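Ice-binding protein (Leucosporidium, PDB 3UYU) binds to the surface of ice crystals and inhibits their growth, conferring freeze tolerance with low thermal hysteresis activity. Local coordinates at residues A107-D112 / S125-T130; G148-A153 / A183-V188; F102-A107 / Y120-S125; P129-F134 / G155-L160. The protein carries 2 engineered substitutions. All coordinates share one frame; numbering follows the deposited sequence.

In the fold
All four contacts belong to the stacked coils of a right-handed beta-helix. Interaction 2 is the most buried: strands 150-152 and 184-186 from two walls meet mainly through apolar side chains, without hydrogen bonds between the two segments. Interactions 1 and 4, partly buried, and interaction 3, at the surface, pair consecutive coils by backbone hydrogen bonds. Interaction 4 is a regular parallel ladder, interaction 1 a single bridge, and interaction 3 a short ladder that gives way to a carboxylate and waters. Strands 126-128 (interaction 1) and 150-152 (interaction 2) are neighbours in one sheet; the backbone of H184 (interaction 2) probably hydrogen-bonds F158 (interaction 4). Interactions 1 and 3 meet where L110 packs on L105 and W122.

Interaction 1. Residues A107-D112 / S125-T130; sequences AGELRD and SVSVPT
R111 leaves its backbone with CG anti to N and then bends at chi3 (-69°), which swings the guanidinium across P129 so that CG of the proline lies 3.6 Å above the plane, toward its rim. E109 stays extended (chi1 179°) and brings its CG to 3.7 Å from CG of P129, so one proline ring meets both charged side chains. These two are joined by a salt bridge, R111 NE to E109 OE2 at 3.1 Å, reached from above the carboxylate plane. Beneath them the backbones run in parallel at a single beta bridge between E109 and S127: S127 N donates to G108 O at 2.9 Å and L110 N to S127 O at 2.8 Å. Further on, D112 N gives its hydrogen to T130 OG1 at 2.8 Å, a side-chain oxygen serving as acceptor beyond the single bridge. L110 turns inward and sets CD1 3.8 Å from CG1 of V126. Segment 107-112 flanks strand 126-128 of the beta-helix, whose S127 is an inferred ice-binding position. The contact is thus layered: apolar branches buried, backbone bonds between, and an ion pair against proline on the more exposed side.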
loop_
_atom_site.group_PDB
_atom_site.type_symbol
_atom_site.label_atom_id
_atom_site.label_comp_id
_atom_site.label_asym_id
_atom_site.label_seq_id
_atom_site.Cartn_x
_atom_site.Cartn_y
_atom_site.Cartn_z
ATOM N N ALA A 107 5.997 23.332 -28.243
ATOM C CA ALA A 107 6.264 22.235 -29.184
ATOM C C ALA A 107 7.284 21.251 -28.633
ATOM O O ALA A 107 8.083 20.653 -29.354
ATOM C CB ALA A 107 6.697 22.798 -30.616
ATOM N N GLY A 108 7.263 21.093 -27.308
ATOM C CA GLY A 108 8.190 20.155 -26.636
ATOM C C GLY A 108 9.405 20.796 -25.966
ATOM O O GLY A 108 10.097 20.115 -25.207
ATOM N N GLU A 109 9.720 22.062 -26.242
ATOM C CA GLU A 109 10.912 22.709 -25.656
ATOM C C GLU A 109 10.428 23.693 -24.608
ATOM O O GLU A 109 9.449 24.427 -24.870
ATOM C CB GLU A 109 11.704 23.510 -26.719
ATOM C CG GLU A 109 12.908 24.195 -26.111
ATOM C CD GLU A 109 13.836 24.891 -27.123
ATOM O OE1 GLU A 109 14.850 24.300 -27.523
ATOM O OE2 GLU A 109 13.592 26.063 -27.474
ATOM N N LEU A 110 11.031 23.652 -23.412
ATOM C CA LEU A 110 10.608 24.588 -22.367
ATOM C C LEU A 110 11.757 25.523 -22.136
ATOM O O LEU A 110 12.699 25.202 -21.392
ATOM C CB LEU A 110 10.185 23.897 -21.070
ATOM C CG LEU A 110 8.957 22.993 -21.161
ATOM C CD1 LEU A 110 8.828 22.171 -19.848
ATOM C CD2 LEU A 110 7.664 23.783 -21.564
ATOM N N ARG A 111 11.711 26.679 -22.810
ATOM C CA ARG A 111 12.787 27.627 -22.808
ATOM C C ARG A 111 12.371 28.935 -22.123
ATOM O O ARG A 111 11.379 29.546 -22.501
ATOM C CB ARG A 111 13.212 27.942 -24.263
ATOM C CG ARG A 111 14.372 28.960 -24.271
ATOM C CD ARG A 111 14.892 29.255 -25.706
ATOM N NE ARG A 111 15.580 28.074 -26.284
ATOM C CZ ARG A 111 16.840 27.743 -26.053
ATOM N NH1 ARG A 111 17.622 28.436 -25.224
ATOM N NH2 ARG A 111 17.330 26.660 -26.627
ATOM N N ASP A 112 13.120 29.310 -21.082
ATOM C CA ASP A 112 12.816 30.513 -20.296
ATOM C C ASP A 112 11.350 30.559 -19.814
ATOM O O ASP A 112 10.637 31.600 -19.860
ATOM C CB ASP A 112 13.247 31.788 -21.082
ATOM C CG ASP A 112 14.717 31.769 -21.415
ATOM O OD1 ASP A 112 15.552 31.380 -20.556
ATOM O OD2 ASP A 112 15.094 32.161 -22.553
ATOM N N SER A 125 8.482 14.114 -26.949
ATOM C CA SER A 125 9.474 14.297 -25.884
ATOM C C SER A 125 9.503 15.768 -25.448
ATOM O O SER A 125 8.990 16.636 -26.125
ATOM C CB SER A 125 10.853 13.857 -26.327
ATOM O OG SER A 125 10.854 12.507 -26.697
ATOM N N VAL A 126 10.074 16.004 -24.262
ATOM C CA VAL A 126 10.207 17.372 -23.711
ATOM C C VAL A 126 11.696 17.639 -23.384
ATOM O O VAL A 126 12.390 16.815 -22.781
ATOM C CB VAL A 126 9.220 17.581 -22.498
ATOM C CG1 VAL A 126 9.498 18.940 -21.750
ATOM C CG2 VAL A 126 7.786 17.529 -22.919
ATOM N N SER A 127 12.192 18.833 -23.752
ATOM C CA SER A 127 13.560 19.238 -23.398
ATOM C C SER A 127 13.484 20.567 -22.642
ATOM O O SER A 127 12.561 21.337 -22.854
ATOM C CB SER A 127 14.484 19.401 -24.628
ATOM O OG SER A 127 14.029 20.460 -25.449
ATOM N N VAL A 128 14.453 20.768 -21.757
ATOM C CA VAL A 128 14.475 21.932 -20.876
ATOM C C VAL A 128 15.906 22.509 -21.044
ATOM O O VAL A 128 16.839 22.123 -20.359
ATOM C CB VAL A 128 14.113 21.553 -19.410
ATOM C CG1 VAL A 128 13.944 22.792 -18.600
ATOM C CG2 VAL A 128 12.832 20.634 -19.336
ATOM N N PRO A 129 16.087 23.417 -22.040
ATOM C CA PRO A 129 17.423 23.947 -22.335
ATOM C C PRO A 129 17.929 25.048 -21.378
ATOM O O PRO A 129 19.101 25.418 -21.420
ATOM C CB PRO A 129 17.265 24.507 -23.746
ATOM C CG PRO A 129 15.790 24.905 -23.823
ATOM C CD PRO A 129 15.047 23.851 -23.003
ATOM N N THR A 130 17.032 25.576 -20.533
ATOM C CA THR A 130 17.330 26.690 -19.621
ATOM C C THR A 130 16.726 26.399 -18.246
ATOM O O THR A 130 16.044 25.375 -18.017
ATOM C CB THR A 130 16.728 28.021 -20.085
ATOM O OG1 THR A 130 15.300 27.940 -19.991
ATOM C CG2 THR A 130 17.141 28.332 -21.555
#

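Interaction 2. Residues G148-A153 / A183-V188; sequences GGLSMA and AHFEGV. Engineered in segment 148-153: M152 (natural residue Leu).
E186 OE2 is gripped twice, by N204 ND2 and by NE2 of H184, the residue whose backbone meets M152; the H184 NE2 to E186 OE2 bond is 2.7 Å long, in the imidazole plane and to the anti lone pair of the oxygen. S202 OG is hydrogen-bonded to H184 ND1, so both ring nitrogens have partners. This polar group belongs to one wall of a right-handed beta-helix, on the side turned away from strand 150-152. Strands 150-152 and 184-186 lie in different walls, their axes 9.8 Å apart at 132°, and what joins them is apolar packing across the interior. M152, an engineered selenomethionine where the natural sequence has leucine, makes the largest share of the contact. Its chain bends at chi3 (80°), which turns CE to 3.3 Å from H184 O and 3.8 Å from CB of A183. The selenium meets the F185 ring at its edge, in the ring plane, 3.5 Å from CD2: a Met-aromatic contact. The F185 ring lies among those of F158 and F171, with L203 also against it. One carbon further round its edge, CD1 of L150 stands 4.0 Å from F185 CE2.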
loop_
_atom_site.group_PDB
_atom_site.type_symbol
_atom_site.label_atom_id
_atom_site.label_comp_id
_atom_site.label_asym_id
_atom_site.label_seq_id
_atom_site.Cartn_x
_atom_site.Cartn_y
_atom_site.Cartn_z
ATOM N N GLY A 148 6.855 11.014 -24.641
ATOM C CA GLY A 148 8.219 10.651 -24.987
ATOM C C GLY A 148 9.185 10.719 -23.820
ATOM O O GLY A 148 8.808 10.371 -22.688
ATOM N N GLY A 149 10.426 11.115 -24.117
ATOM C CA GLY A 149 11.518 11.313 -23.114
ATOM C C GLY A 149 11.479 12.694 -22.466
ATOM O O GLY A 149 10.698 13.568 -22.888
ATOM N N LEU A 150 12.248 12.826 -21.399
ATOM C CA LEU A 150 12.430 14.127 -20.770
ATOM C C LEU A 150 13.938 14.375 -20.603
ATOM O O LEU A 150 14.668 13.543 -20.079
ATOM C CB LEU A 150 11.757 14.105 -19.406
ATOM C CG LEU A 150 11.422 15.425 -18.689
ATOM C CD1 LEU A 150 11.454 15.374 -17.109
ATOM C CD2 LEU A 150 11.492 16.761 -19.279
ATOM N N SER A 151 14.436 15.538 -21.027
ATOM C CA SER A 151 15.881 15.819 -20.894
ATOM C C SER A 151 16.048 17.218 -20.407
ATOM O O SER A 151 15.331 18.114 -20.879
ATOM C CB SER A 151 16.634 15.853 -22.251
ATOM O OG SER A 151 16.213 14.877 -23.169
HETATM N N MSE A 152 16.996 17.384 -19.495
HETATM C CA MSE A 152 17.368 18.723 -18.927
HETATM C C MSE A 152 18.800 18.967 -19.323
HETATM O O MSE A 152 19.671 18.107 -19.076
HETATM C CB MSE A 152 17.321 18.749 -17.388
HETATM C CG MSE A 152 15.990 18.912 -16.775
HETATM SE SE MSE A 152 16.315 18.925 -14.822
HETATM C CE MSE A 152 16.910 20.790 -14.554
ATOM N N ALA A 153 19.028 20.145 -19.916
ATOM C CA ALA A 153 20.402 20.467 -20.356
ATOM C C ALA A 153 21.354 20.633 -19.146
ATOM O O ALA A 153 20.927 20.856 -17.997
ATOM C CB ALA A 153 20.436 21.725 -21.204
ATOM N N ALA A 183 22.782 19.713 -13.338
ATOM C CA ALA A 183 21.422 20.268 -13.370
ATOM C C ALA A 183 20.727 19.976 -12.038
ATOM O O ALA A 183 21.150 19.134 -11.264
ATOM C CB ALA A 183 20.593 19.683 -14.513
ATOM N N HIS A 184 19.720 20.801 -11.745
ATOM C CA HIS A 184 18.945 20.636 -10.486
ATOM C C HIS A 184 17.455 20.506 -10.790
ATOM O O HIS A 184 16.828 21.414 -11.358
ATOM C CB HIS A 184 19.142 21.827 -9.538
ATOM C CG HIS A 184 18.293 21.704 -8.324
ATOM N ND1 HIS A 184 18.576 20.801 -7.318
ATOM C CD2 HIS A 184 17.119 22.277 -8.027
ATOM C CE1 HIS A 184 17.599 20.837 -6.430
ATOM N NE2 HIS A 184 16.692 21.716 -6.843
ATOM N N PHE A 185 16.889 19.354 -10.391
ATOM C CA PHE A 185 15.491 19.018 -10.550
ATOM C C PHE A 185 14.731 19.153 -9.228
ATOM O O PHE A 185 15.287 18.943 -8.142
ATOM C CB PHE A 185 15.478 17.554 -11.047
ATOM C CG PHE A 185 14.130 17.095 -11.618
ATOM C CD1 PHE A 185 13.132 16.564 -10.767
ATOM C CD2 PHE A 185 13.903 17.139 -12.987
ATOM C CE1 PHE A 185 11.867 16.110 -11.289
ATOM C CE2 PHE A 185 12.663 16.696 -13.509
ATOM C CZ PHE A 185 11.669 16.196 -12.668
ATOM N N GLU A 186 13.451 19.527 -9.358
ATOM C CA GLU A 186 12.493 19.549 -8.214
ATOM C C GLU A 186 11.238 18.736 -8.626
ATOM O O GLU A 186 10.628 19.037 -9.638
ATOM C CB GLU A 186 11.999 20.983 -7.918
ATOM C CG GLU A 186 13.063 21.889 -7.365
ATOM C CD GLU A 186 13.276 21.758 -5.847
ATOM O OE1 GLU A 186 12.304 21.547 -5.123
ATOM O OE2 GLU A 186 14.445 21.902 -5.389
ATOM N N GLY A 187 10.854 17.792 -7.772
ATOM C CA GLY A 187 9.579 17.085 -8.038
ATOM C C GLY A 187 9.727 15.577 -7.918
ATOM O O GLY A 187 10.808 15.011 -7.688
ATOM N N VAL A 188 8.563 14.932 -8.095
ATOM C CA VAL A 188 8.450 13.474 -8.160
ATOM C C VAL A 188 8.563 12.992 -9.601
ATOM O O VAL A 188 7.786 13.427 -10.464
ATOM C CB VAL A 188 7.107 13.028 -7.536
ATOM C CG1 VAL A 188 6.976 11.499 -7.617
ATOM C CG2 VAL A 188 7.015 13.432 -6.113
#

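Interaction 3. Residues F102-A107 / Y120-S125; sequences FLELGA and YKWTSS
F102 and Y120 lie side by side as an offset stack, centroids 4.4 Å apart and planes 16° from parallel, with CD2 of F102 over the rim of the tyrosine ring. L105 CD2 meets that ring at its edge instead, 3.9 Å from CE2. The second focus is the carboxylate of E104. Its CG is anti to the carbonyl carbon and the chain bends at chi2 (-65°), which folds the acid back over the 120-125 segment. There T123 N donates to both oxygens on their syn side, and T123 OG1 adds a bond to OE2 at 2.7 Å. Water 1 gives one hydrogen to OE1 and the other to S124 OG, so the acid is gripped from several directions and would probably be kept ionised. W122 completes this shell: NE1 binds L105 O at 2.9 Å, in the carbonyl plane and on a lone pair, with the acceptor close to the indole plane.

The frame for these groups is a short parallel ladder, K121 N to F102 O at 2.8 Å and E104 N to K121 O at 2.9 Å, which joins neighbouring coils of the right-handed beta-helix at its 102-103 side. Beyond it the 102-107 chain turns, and water 2 spans L105 N and K121 O while sitting over one face of the indole.

Strand 118-122 is flanked by 102-103 and, beyond the contact, by 142-146, whose F144 meets the Y120 ring. Y120 OH is hydrogen-bonded to V116 O, and L115 of strand 113-115 packs against both Y120 and L105.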
loop_
_atom_site.group_PDB
_atom_site.type_symbol
_atom_site.label_atom_id
_atom_site.label_comp_id
_atom_site.label_asym_id
_atom_site.label_seq_id
_atom_site.Cartn_x
_atom_site.Cartn_y
_atom_site.Cartn_z
ATOM N N PHE A 102 -2.587 22.770 -20.767
ATOM C CA PHE A 102 -1.602 23.071 -21.794
ATOM C C PHE A 102 -1.356 21.808 -22.589
ATOM O O PHE A 102 -1.108 20.719 -22.023
ATOM C CB PHE A 102 -0.293 23.611 -21.178
ATOM C CG PHE A 102 -0.511 24.831 -20.358
ATOM C CD1 PHE A 102 -0.494 26.100 -20.940
ATOM C CD2 PHE A 102 -0.815 24.724 -18.984
ATOM C CE1 PHE A 102 -0.764 27.226 -20.159
ATOM C CE2 PHE A 102 -1.070 25.847 -18.206
ATOM C CZ PHE A 102 -1.030 27.109 -18.815
ATOM N N LEU A 103 -1.417 21.972 -23.904
ATOM C CA LEU A 103 -1.174 20.912 -24.874
ATOM C C LEU A 103 -0.084 21.289 -25.871
ATOM O O LEU A 103 -0.161 22.256 -26.659
ATOM C CB LEU A 103 -2.462 20.551 -25.565
ATOM C CG LEU A 103 -2.539 19.279 -26.453
ATOM C CD1 LEU A 103 -1.857 18.030 -25.832
ATOM C CD2 LEU A 103 -3.944 18.994 -26.953
ATOM N N GLU A 104 0.941 20.476 -25.851
ATOM C CA GLU A 104 2.125 20.682 -26.656
ATOM C C GLU A 104 2.786 22.055 -26.426
ATOM O O GLU A 104 3.286 22.673 -27.352
ATOM C CB GLU A 104 1.828 20.493 -28.166
ATOM C CG GLU A 104 0.916 19.302 -28.470
ATOM C CD GLU A 104 1.548 17.900 -28.124
ATOM O OE1 GLU A 104 2.687 17.810 -27.662
ATOM O OE2 GLU A 104 0.875 16.867 -28.323
ATOM N N LEU A 105 2.918 22.479 -25.158
ATOM C CA LEU A 105 3.505 23.817 -24.903
ATOM C C LEU A 105 4.934 23.850 -25.430
ATOM O O LEU A 105 5.739 22.949 -25.206
ATOM C CB LEU A 105 3.450 24.090 -23.394
ATOM C CG LEU A 105 4.091 25.388 -22.958
ATOM C CD1 LEU A 105 3.281 26.626 -23.381
ATOM C CD2 LEU A 105 4.258 25.316 -21.432
ATOM N N GLY A 106 5.261 24.924 -26.170
ATOM C CA GLY A 106 6.608 25.093 -26.700
ATOM C C GLY A 106 6.994 24.086 -27.770
ATOM O O GLY A 106 8.177 23.961 -28.107
ATOM N N ALA A 107 5.997 23.332 -28.243
ATOM C CA ALA A 107 6.264 22.235 -29.184
ATOM C C ALA A 107 7.284 21.251 -28.633
ATOM O O ALA A 107 8.083 20.653 -29.354
ATOM C CB ALA A 107 6.697 22.798 -30.616
ATOM N N TYR A 120 -0.272 19.701 -17.698
ATOM C CA TYR A 120 0.492 19.934 -18.920
ATOM C C TYR A 120 0.721 18.602 -19.665
ATOM O O TYR A 120 1.206 17.647 -19.057
ATOM C CB TYR A 120 1.878 20.550 -18.639
ATOM C CG TYR A 120 1.852 21.952 -18.037
ATOM C CD1 TYR A 120 1.435 22.145 -16.704
ATOM C CD2 TYR A 120 2.353 23.049 -18.745
ATOM C CE1 TYR A 120 1.433 23.452 -16.151
ATOM C CE2 TYR A 120 2.348 24.348 -18.230
ATOM C CZ TYR A 120 1.867 24.533 -16.921
ATOM O OH TYR A 120 1.892 25.826 -16.370
ATOM N N LYS A 121 0.402 18.574 -20.972
ATOM C CA LYS A 121 0.495 17.313 -21.734
ATOM C C LYS A 121 1.294 17.552 -23.013
ATOM O O LYS A 121 1.070 18.548 -23.725
ATOM C CB LYS A 121 -0.893 16.811 -22.129
ATOM C CG LYS A 121 -0.867 15.470 -22.861
ATOM C CD LYS A 121 -2.290 14.982 -23.167
ATOM C CE LYS A 121 -2.170 13.732 -24.030
ATOM N NZ LYS A 121 -1.942 12.650 -23.071
ATOM N N TRP A 122 2.148 16.586 -23.343
ATOM C CA TRP A 122 2.823 16.541 -24.650
ATOM C C TRP A 122 2.764 15.156 -25.191
ATOM O O TRP A 122 3.008 14.178 -24.461
ATOM C CB TRP A 122 4.304 16.772 -24.511
ATOM C CG TRP A 122 4.665 18.176 -24.027
ATOM C CD1 TRP A 122 5.044 19.203 -24.799
ATOM C CD2 TRP A 122 4.685 18.646 -22.659
ATOM N NE1 TRP A 122 5.341 20.315 -24.018
ATOM C CE2 TRP A 122 5.095 19.996 -22.702
ATOM C CE3 TRP A 122 4.386 18.051 -21.426
ATOM C CZ2 TRP A 122 5.267 20.784 -21.518
ATOM C CZ3 TRP A 122 4.568 18.817 -20.206
ATOM C CH2 TRP A 122 4.950 20.175 -20.284
ATOM N N THR A 123 2.536 15.057 -26.512
ATOM C CA THR A 123 2.648 13.733 -27.184
ATOM C C THR A 123 4.040 13.442 -27.696
ATOM O O THR A 123 4.318 12.321 -28.176
ATOM C CB THR A 123 1.619 13.525 -28.330
ATOM O OG1 THR A 123 1.840 14.509 -29.341
ATOM C CG2 THR A 123 0.235 13.629 -27.839
ATOM N N SER A 124 4.929 14.428 -27.583
ATOM C CA SER A 124 6.318 14.355 -27.939
ATOM C C SER A 124 7.176 14.093 -26.730
ATOM O O SER A 124 6.643 13.897 -25.611
ATOM C CB SER A 124 6.766 15.709 -28.561
ATOM O OG SER A 124 6.704 16.786 -27.574
ATOM N N SER A 125 8.482 14.114 -26.949
ATOM C CA SER A 125 9.474 14.297 -25.884
ATOM C C SER A 125 9.503 15.768 -25.448
ATOM O O SER A 125 8.990 16.636 -26.125
ATOM C CB SER A 125 10.853 13.857 -26.327
ATOM O OG SER A 125 10.854 12.507 -26.697
HETATM O O HOH W 1 5.101 18.894 -28.328
HETATM O O HOH W 2 2.024 21.019 -22.669
#

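Interaction 4. Residues P129-F134 / G155-L160; sequences PTDLTF and GVAFTL
T133 OG1 donates to T159 OG1 at 2.7 Å, joining two hydroxyls on the face of the sheet that bears the threonines. Beside them T159 N gives its hydrogen to L132 O at 2.8 Å, and F134 N to T159 O at 2.9 Å. Before the strands begin, D131 extends the pairing with its side chain: chi1 of -66° keeps the carboxylate next to its own backbone N, from where OD1 accepts from A157 N at 2.9 Å, the N-H arriving from above the carboxylate plane. L132 N to A157 O, at 3.1 Å, is the longest of these bonds. Strands 132-134 and 158-160 thereby form a regular parallel ladder between two successive coils of the right-handed beta-helix, their short axes 4.7 Å apart and inclined at 26°.

The other face of this ladder is apolar. L132 lies alongside F158 and places CD2 over one face of its ring, 3.9 Å from the centroid, a CH-pi contact. F134 approaches the same ring obliquely, its CE2 3.5 Å from F158 CD2 with the planes 50° apart, while T159 O sits at the F134 edge, in plane. Near the turn, V156 CG1 packs against T130 O, a buried carbonyl with no polar partner in the model. Outward from here, L115 of strand 113-115 touches L132, and T114 of that strand touches T133. W142 meets F134 edge-to-face, and F171 of strand 169-173 also packs on it; F185 lies against the ring of F158.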
loop_
_atom_site.group_PDB
_atom_site.type_symbol
_atom_site.label_atom_id
_atom_site.label_comp_id
_atom_site.label_asym_id
_atom_site.label_seq_id
_atom_site.Cartn_x
_atom_site.Cartn_y
_atom_site.Cartn_z
ATOM N N PRO A 129 16.087 23.417 -22.040
ATOM C CA PRO A 129 17.423 23.947 -22.335
ATOM C C PRO A 129 17.929 25.048 -21.378
ATOM O O PRO A 129 19.101 25.418 -21.420
ATOM C CB PRO A 129 17.265 24.507 -23.746
ATOM C CG PRO A 129 15.790 24.905 -23.823
ATOM C CD PRO A 129 15.047 23.851 -23.003
ATOM N N THR A 130 17.032 25.576 -20.533
ATOM C CA THR A 130 17.330 26.690 -19.621
ATOM C C THR A 130 16.726 26.399 -18.246
ATOM O O THR A 130 16.044 25.375 -18.017
ATOM C CB THR A 130 16.728 28.021 -20.085
ATOM O OG1 THR A 130 15.300 27.940 -19.991
ATOM C CG2 THR A 130 17.141 28.332 -21.555
ATOM N N ASP A 131 16.963 27.297 -17.296
ATOM C CA ASP A 131 16.236 27.202 -16.038
ATOM C C ASP A 131 14.731 27.212 -16.229
ATOM O O ASP A 131 14.226 27.761 -17.214
ATOM C CB ASP A 131 16.619 28.415 -15.122
ATOM C CG ASP A 131 18.078 28.381 -14.685
ATOM O OD1 ASP A 131 18.833 27.400 -14.871
ATOM O OD2 ASP A 131 18.552 29.430 -14.170
ATOM N N LEU A 132 13.999 26.599 -15.297
ATOM C CA LEU A 132 12.563 26.477 -15.336
ATOM C C LEU A 132 12.013 26.864 -13.967
ATOM O O LEU A 132 12.548 26.420 -12.930
ATOM C CB LEU A 132 12.200 24.999 -15.635
ATOM C CG LEU A 132 10.696 24.630 -15.669
ATOM C CD1 LEU A 132 10.021 25.317 -16.846
ATOM C CD2 LEU A 132 10.614 23.074 -15.807
ATOM N N THR A 133 11.008 27.715 -13.968
ATOM C CA THR A 133 10.407 28.199 -12.719
ATOM C C THR A 133 8.996 27.706 -12.591
ATOM O O THR A 133 8.241 27.748 -13.542
ATOM C CB THR A 133 10.383 29.736 -12.729
ATOM O OG1 THR A 133 11.729 30.225 -12.807
ATOM C CG2 THR A 133 9.730 30.266 -11.417
ATOM N N PHE A 134 8.644 27.201 -11.410
ATOM C CA PHE A 134 7.242 26.853 -11.063
ATOM C C PHE A 134 6.757 27.951 -10.172
ATOM O O PHE A 134 7.387 28.191 -9.141
ATOM C CB PHE A 134 7.180 25.504 -10.336
ATOM C CG PHE A 134 7.744 24.396 -11.139
ATOM C CD1 PHE A 134 6.921 23.476 -11.803
ATOM C CD2 PHE A 134 9.098 24.250 -11.252
ATOM C CE1 PHE A 134 7.497 22.441 -12.584
ATOM C CE2 PHE A 134 9.663 23.228 -12.026
ATOM C CZ PHE A 134 8.820 22.316 -12.701
ATOM N N GLY A 155 23.541 21.866 -16.362
ATOM C CA GLY A 155 23.498 23.059 -15.555
ATOM C C GLY A 155 22.182 23.807 -15.360
ATOM O O GLY A 155 22.192 24.845 -14.678
ATOM N N VAL A 156 21.097 23.325 -15.929
ATOM C CA VAL A 156 19.831 24.088 -15.813
ATOM C C VAL A 156 19.326 23.806 -14.384
ATOM O O VAL A 156 19.624 22.748 -13.816
ATOM C CB VAL A 156 18.724 23.658 -16.838
ATOM C CG1 VAL A 156 19.086 23.961 -18.348
ATOM C CG2 VAL A 156 18.312 22.209 -16.636
ATOM N N ALA A 157 18.513 24.720 -13.861
ATOM C CA ALA A 157 17.951 24.527 -12.533
ATOM C C ALA A 157 16.474 24.794 -12.469
ATOM O O ALA A 157 15.953 25.752 -13.076
ATOM C CB ALA A 157 18.707 25.406 -11.528
ATOM N N PHE A 158 15.732 23.920 -11.781
ATOM C CA PHE A 158 14.322 24.170 -11.444
ATOM C C PHE A 158 14.243 25.079 -10.221
ATOM O O PHE A 158 14.931 24.839 -9.235
ATOM C CB PHE A 158 13.536 22.864 -11.125
ATOM C CG PHE A 158 13.232 21.981 -12.346
ATOM C CD1 PHE A 158 13.922 22.109 -13.577
ATOM C CD2 PHE A 158 12.291 20.977 -12.189
ATOM C CE1 PHE A 158 13.629 21.180 -14.660
ATOM C CE2 PHE A 158 12.024 20.034 -13.210
ATOM C CZ PHE A 158 12.648 20.179 -14.466
ATOM N N THR A 159 13.441 26.152 -10.333
ATOM C CA THR A 159 13.294 27.128 -9.234
ATOM C C THR A 159 11.850 27.141 -8.798
ATOM O O THR A 159 10.921 27.018 -9.620
ATOM C CB THR A 159 13.813 28.553 -9.734
ATOM O OG1 THR A 159 12.872 29.115 -10.580
ATOM C CG2 THR A 159 15.065 28.443 -10.410
ATOM N N LEU A 160 11.643 27.296 -7.491
ATOM C CA LEU A 160 10.295 27.370 -6.947
ATOM C C LEU A 160 10.020 28.868 -6.653
ATOM O O LEU A 160 10.917 29.648 -6.148
ATOM C CB LEU A 160 10.180 26.544 -5.644
ATOM C CG LEU A 160 10.460 25.061 -5.821
ATOM C CD1 LEU A 160 10.405 24.330 -4.436
ATOM C CD2 LEU A 160 9.590 24.466 -6.922
#